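Adenine phosphoribosyltransferase, putative (Trypanosoma brucei brucei, PDB 5VN4) probably catalyses purine salvage, transferring the 5-phosphoribosyl group of 5-phospho-alpha-D-ribose 1-diphosphate to adenine to give AMP and diphosphate, and works as a homodimer. Local coordinates at residues 63-75 and 92-104. Residues are numbered along the deposited sequence; the frame is centred on the assembly and turned at random.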
loop_
_atom_site.group_PDB
_atom_site.type_symbol
_atom_site.label_atom_id
_atom_site.label_comp_id
_atom_site.label_asym_id
_atom_site.label_seq_id
_atom_site.Cartn_x
_atom_site.Cartn_y
_atom_site.Cartn_z
ATOM N N MET A 63 -6.356 -1.771 12.938
ATOM C CA MET A 63 -6.069 -2.497 11.701
ATOM C C MET A 63 -6.644 -3.906 11.739
ATOM O O MET A 63 -7.239 -4.372 10.758
ATOM C CB MET A 63 -4.565 -2.532 11.431
ATOM C CG MET A 63 -3.980 -1.194 11.011
ATOM S SD MET A 63 -4.545 -0.655 9.369
ATOM C CE MET A 63 -3.455 -1.592 8.295
ATOM N N ARG A 64 -6.488 -4.594 12.872
ATOM C CA ARG A 64 -7.087 -5.914 13.031
ATOM C C ARG A 64 -8.610 -5.845 12.962
ATOM O O ARG A 64 -9.251 -6.739 12.401
ATOM C CB ARG A 64 -6.627 -6.530 14.350
ATOM C CG ARG A 64 -7.035 -7.982 14.547
ATOM C CD ARG A 64 -6.376 -8.553 15.796
ATOM N NE ARG A 64 -4.950 -8.232 15.814
ATOM C CZ ARG A 64 -4.376 -7.383 16.663
ATOM N NH1 ARG A 64 -5.096 -6.780 17.600
ATOM N NH2 ARG A 64 -3.075 -7.148 16.580
ATOM N N GLY A 65 -9.213 -4.793 13.531
ATOM C CA GLY A 65 -10.658 -4.658 13.445
ATOM C C GLY A 65 -11.135 -4.447 12.019
ATOM O O GLY A 65 -12.154 -5.011 11.607
ATOM N N ILE A 66 -10.395 -3.645 11.242
ATOM C CA ILE A 66 -10.706 -3.462 9.823
ATOM C C ILE A 66 -10.611 -4.791 9.089
ATOM O O ILE A 66 -11.519 -5.186 8.344
ATOM C CB ILE A 66 -9.758 -2.419 9.198
ATOM C CG1 ILE A 66 -9.944 -1.037 9.819
ATOM C CG2 ILE A 66 -9.933 -2.370 7.674
ATOM C CD1 ILE A 66 -8.768 -0.122 9.543
ATOM N N ARG A 67 -9.474 -5.474 9.247
ATOM C CA ARG A 67 -9.270 -6.766 8.606
ATOM C C ARG A 67 -10.390 -7.729 8.973
ATOM O O ARG A 67 -11.010 -8.348 8.098
ATOM C CB ARG A 67 -7.913 -7.322 9.047
ATOM C CG ARG A 67 -7.431 -8.551 8.290
ATOM C CD ARG A 67 -7.802 -9.884 8.945
ATOM N NE ARG A 67 -7.606 -9.943 10.394
ATOM C CZ ARG A 67 -6.484 -10.313 11.013
ATOM N NH1 ARG A 67 -5.395 -10.635 10.325
ATOM N NH2 ARG A 67 -6.457 -10.349 12.337
ATOM N N ASP A 68 -10.666 -7.861 10.272
ATOM C CA ASP A 68 -11.655 -8.834 10.727
ATOM C C ASP A 68 -13.037 -8.502 10.190
ATOM O O ASP A 68 -13.791 -9.400 9.802
ATOM C CB ASP A 68 -11.683 -8.883 12.255
ATOM C CG ASP A 68 -10.450 -9.539 12.857
ATOM O OD1 ASP A 68 -9.665 -10.163 12.115
ATOM O OD2 ASP A 68 -10.270 -9.424 14.088
ATOM N N PHE A 69 -13.390 -7.214 10.168
ATOM C CA PHE A 69 -14.704 -6.823 9.665
ATOM C C PHE A 69 -14.900 -7.281 8.226
ATOM O O PHE A 69 -15.901 -7.934 7.897
ATOM C CB PHE A 69 -14.903 -5.309 9.765
ATOM C CG PHE A 69 -16.241 -4.870 9.247
ATOM C CD1 PHE A 69 -17.346 -4.859 10.085
ATOM C CD2 PHE A 69 -16.415 -4.538 7.912
ATOM C CE1 PHE A 69 -18.599 -4.504 9.611
ATOM C CE2 PHE A 69 -17.665 -4.185 7.431
ATOM C CZ PHE A 69 -18.757 -4.161 8.286
ATOM N N PHE A 70 -13.952 -6.945 7.347
ATOM C CA PHE A 70 -14.146 -7.244 5.931
ATOM C C PHE A 70 -13.944 -8.720 5.602
ATOM O O PHE A 70 -14.651 -9.257 4.742
ATOM C CB PHE A 70 -13.284 -6.324 5.068
ATOM C CG PHE A 70 -13.810 -4.923 4.983
ATOM C CD1 PHE A 70 -14.975 -4.660 4.276
ATOM C CD2 PHE A 70 -13.155 -3.875 5.611
ATOM C CE1 PHE A 70 -15.477 -3.385 4.180
ATOM C CE2 PHE A 70 -13.659 -2.591 5.528
ATOM C CZ PHE A 70 -14.819 -2.344 4.805
ATOM N N VAL A 71 -13.013 -9.398 6.274
ATOM C CA VAL A 71 -12.875 -10.835 6.069
ATOM C C VAL A 71 -14.163 -11.550 6.455
ATOM O O VAL A 71 -14.692 -12.365 5.690
ATOM C CB VAL A 71 -11.653 -11.381 6.826
ATOM C CG1 VAL A 71 -11.666 -12.911 6.812
ATOM C CG2 VAL A 71 -10.372 -10.848 6.201
ATOM N N ASP A 72 -14.708 -11.230 7.635
ATOM C CA ASP A 72 -15.948 -11.870 8.066
ATOM C C ASP A 72 -17.095 -11.547 7.122
ATOM O O ASP A 72 -17.915 -12.419 6.811
ATOM C CB ASP A 72 -16.307 -11.458 9.495
ATOM C CG ASP A 72 -17.736 -11.837 9.873
ATOM O OD1 ASP A 72 -18.667 -11.038 9.620
ATOM O OD2 ASP A 72 -17.931 -12.950 10.410
ATOM N N ARG A 73 -17.172 -10.296 6.663
ATOM C CA ARG A 73 -18.261 -9.878 5.789
ATOM C C ARG A 73 -18.249 -10.671 4.491
ATOM O O ARG A 73 -19.286 -11.180 4.047
ATOM C CB ARG A 73 -18.131 -8.381 5.508
ATOM C CG ARG A 73 -19.205 -7.819 4.609
ATOM C CD ARG A 73 -19.136 -6.300 4.631
ATOM N NE ARG A 73 -20.135 -5.718 3.743
ATOM C CZ ARG A 73 -21.409 -5.532 4.074
ATOM N NH1 ARG A 73 -21.841 -5.865 5.286
ATOM N NH2 ARG A 73 -22.246 -5.002 3.193
ATOM N N TYR A 74 -17.077 -10.784 3.866
ATOM C CA TYR A 74 -17.005 -11.439 2.569
ATOM C C TYR A 74 -16.950 -12.957 2.679
ATOM O O TYR A 74 -17.334 -13.640 1.727
ATOM C CB TYR A 74 -15.846 -10.866 1.749
ATOM C CG TYR A 74 -15.960 -9.361 1.567
ATOM C CD1 TYR A 74 -17.200 -8.760 1.340
ATOM C CD2 TYR A 74 -14.841 -8.540 1.646
ATOM C CE1 TYR A 74 -17.315 -7.386 1.187
ATOM C CE2 TYR A 74 -14.944 -7.166 1.499
ATOM C CZ TYR A 74 -16.184 -6.591 1.265
ATOM O OH TYR A 74 -16.281 -5.225 1.115
ATOM N N LYS A 75 -16.514 -13.495 3.823
ATOM C CA LYS A 75 -16.600 -14.936 4.038
ATOM C C LYS A 75 -18.045 -15.399 4.138
ATOM O O LYS A 75 -18.343 -16.563 3.850
ATOM C CB LYS A 75 -15.889 -15.335 5.330
ATOM C CG LYS A 75 -14.405 -15.573 5.218
ATOM C CD LYS A 75 -13.961 -16.532 6.317
ATOM C CE LYS A 75 -12.470 -16.446 6.571
ATOM N NZ LYS A 75 -11.699 -16.509 5.302
ATOM N N PHE A 92 -3.706 0.317 -0.944
ATOM C CA PHE A 92 -2.710 -0.744 -0.818
ATOM C C PHE A 92 -2.495 -1.151 0.631
ATOM O O PHE A 92 -2.061 -2.275 0.894
ATOM C CB PHE A 92 -1.361 -0.260 -1.360
ATOM C CG PHE A 92 -1.267 -0.189 -2.871
ATOM C CD1 PHE A 92 -2.358 -0.423 -3.700
ATOM C CD2 PHE A 92 -0.044 0.105 -3.454
ATOM C CE1 PHE A 92 -2.220 -0.373 -5.085
ATOM C CE2 PHE A 92 0.101 0.160 -4.833
ATOM C CZ PHE A 92 -0.991 -0.074 -5.653
ATOM N N LEU A 93 -2.749 -0.243 1.577
ATOM C CA LEU A 93 -2.528 -0.509 2.994
ATOM C C LEU A 93 -3.584 -1.421 3.598
ATOM O O LEU A 93 -3.346 -2.005 4.666
ATOM C CB LEU A 93 -2.544 0.811 3.763
ATOM C CG LEU A 93 -1.413 1.780 3.420
ATOM C CD1 LEU A 93 -1.735 3.192 3.889
ATOM C CD2 LEU A 93 -0.111 1.291 4.051
ATOM N N LEU A 94 -4.736 -1.558 2.945
ATOM C CA LEU A 94 -5.890 -2.235 3.517
ATOM C C LEU A 94 -6.251 -3.529 2.802
ATOM O O LEU A 94 -6.654 -4.493 3.451
ATOM C CB LEU A 94 -7.107 -1.295 3.510
ATOM C CG LEU A 94 -6.915 0.057 4.198
ATOM C CD1 LEU A 94 -8.141 0.954 3.995
ATOM C CD2 LEU A 94 -6.609 -0.132 5.681
ATOM N N GLY A 95 -6.152 -3.569 1.474
ATOM C CA GLY A 95 -6.589 -4.714 0.702
ATOM C C GLY A 95 -5.853 -6.018 0.964
ATOM O O GLY A 95 -6.479 -7.064 1.175
ATOM N N PRO A 96 -4.513 -5.996 0.937
ATOM C CA PRO A 96 -3.772 -7.267 1.044
ATOM C C PRO A 96 -4.063 -8.069 2.299
ATOM O O PRO A 96 -4.168 -9.300 2.216
ATOM C CB PRO A 96 -2.307 -6.822 0.954
ATOM C CG PRO A 96 -2.359 -5.607 0.098
ATOM C CD PRO A 96 -3.617 -4.893 0.548
ATOM N N MET A 97 -4.195 -7.424 3.461
ATOM C CA MET A 97 -4.443 -8.195 4.678
ATOM C C MET A 97 -5.813 -8.861 4.653
ATOM O O MET A 97 -6.009 -9.889 5.308
ATOM C CB MET A 97 -4.280 -7.321 5.923
ATOM C CG MET A 97 -5.368 -6.260 6.102
ATOM S SD MET A 97 -4.950 -5.135 7.446
ATOM C CE MET A 97 -6.340 -4.015 7.352
ATOM N N ILE A 98 -6.763 -8.295 3.911
ATOM C CA ILE A 98 -8.067 -8.929 3.734
ATOM C C ILE A 98 -7.977 -10.052 2.712
ATOM O O ILE A 98 -8.441 -11.174 2.954
ATOM C CB ILE A 98 -9.117 -7.873 3.339
ATOM C CG1 ILE A 98 -9.253 -6.828 4.449
ATOM C CG2 ILE A 98 -10.462 -8.531 3.042
ATOM C CD1 ILE A 98 -9.902 -5.529 3.985
ATOM N N ALA A 99 -7.342 -9.767 1.570
ATOM C CA ALA A 99 -7.258 -10.737 0.484
ATOM C C ALA A 99 -6.539 -12.014 0.908
ATOM O O ALA A 99 -6.916 -13.112 0.484
ATOM C CB ALA A 99 -6.552 -10.113 -0.717
ATOM N N VAL A 100 -5.491 -11.898 1.732
ATOM C CA VAL A 100 -4.757 -13.096 2.118
ATOM C C VAL A 100 -5.638 -14.032 2.941
ATOM O O VAL A 100 -5.581 -15.254 2.766
ATOM C CB VAL A 100 -3.417 -12.748 2.797
ATOM C CG1 VAL A 100 -3.633 -12.138 4.172
ATOM C CG2 VAL A 100 -2.524 -13.978 2.872
ATOM N N GLU A 101 -6.480 -13.486 3.821
ATOM C CA GLU A 101 -7.341 -14.350 4.625
ATOM C C GLU A 101 -8.475 -14.944 3.806
ATOM O O GLU A 101 -8.945 -16.046 4.108
ATOM C CB GLU A 101 -7.923 -13.583 5.810
ATOM C CG GLU A 101 -6.895 -12.916 6.695
ATOM C CD GLU A 101 -5.927 -13.894 7.313
ATOM O OE1 GLU A 101 -6.275 -15.086 7.474
ATOM O OE2 GLU A 101 -4.806 -13.460 7.644
ATOM N N LEU A 102 -8.951 -14.222 2.794
ATOM C CA LEU A 102 -9.967 -14.752 1.899
ATOM C C LEU A 102 -9.380 -15.658 0.830
ATOM O O LEU A 102 -10.143 -16.309 0.109
ATOM C CB LEU A 102 -10.717 -13.600 1.230
ATOM C CG LEU A 102 -11.547 -12.702 2.148
ATOM C CD1 LEU A 102 -12.094 -11.534 1.351
ATOM C CD2 LEU A 102 -12.683 -13.493 2.789
ATOM N N ASN A 103 -8.054 -15.703 0.712
ATOM C CA ASN A 103 -7.375 -16.490 -0.314
ATOM C C ASN A 103 -7.797 -16.063 -1.718
ATOM O O ASN A 103 -8.145 -16.891 -2.565
ATOM C CB ASN A 103 -7.569 -17.993 -0.103
ATOM C CG ASN A 103 -6.639 -18.813 -0.963
ATOM O OD1 ASN A 103 -5.469 -18.471 -1.130
ATOM N ND2 ASN A 103 -7.160 -19.888 -1.537
ATOM N N VAL A 104 -7.770 -14.756 -1.957
ATOM C CA VAL A 104 -8.098 -14.220 -3.277
ATOM C C VAL A 104 -6.981 -13.283 -3.714
ATOM O O VAL A 104 -6.250 -12.723 -2.878
ATOM C CB VAL A 104 -9.466 -13.493 -3.286
ATOM C CG1 VAL A 104 -10.604 -14.462 -2.954
ATOM C CG2 VAL A 104 -9.450 -12.288 -2.342
HETATM O O HOH W 1 -4.613 -10.679 7.545
HETATM O O HOH W 2 -12.599 -17.318 2.094
#
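Arg67 lies across Met97, and its chain can be followed outward from the backbone. CB touches both CG and SD of Met97; Arg67 CG then packs against the Met97 carbonyl, 3.6 Å from Met97 O. That course follows from CG standing anti to the Arg67 nitrogen (chi1 -170°), after which bends at chi2 and chi3 turn Arg67 CD onto CG of Glu101, 3.9 Å away. Arg67 NE forms a salt bridge with Asp68 OD1 at 2.7 Å, coming from the anti side but tilted well out of the carboxylate plane. NH1 has a long ionic contact with Glu101 OE2, the two flat groups nearly perpendicular at 83°; a water at the guanidinium edge accepts from NH1 and donates to both Glu101 OE2 and Met97 O. The same carboxylate oxygen pairs with Arg67 of the second subunit, placing this polar margin at the dimer interface.

The axes of 63-75 and 95-102 approach to 9.1 Å and cross at -44° in the type I phosphoribosyltransferase fold, where 95-102 leads from strand 83-87 to its parallel neighbour 106-109. Inward of Arg67, Ile98 CD1 presses on Phe70 CB at 3.6 Å, approaching the ring obliquely. Leu102 splits its branches: CD1 reaches the Tyr74 ring edge, while CD2 meets Lys75 CG. Lys75 NZ bonds Glu101 O at 3.0 Å from above the carbonyl plane.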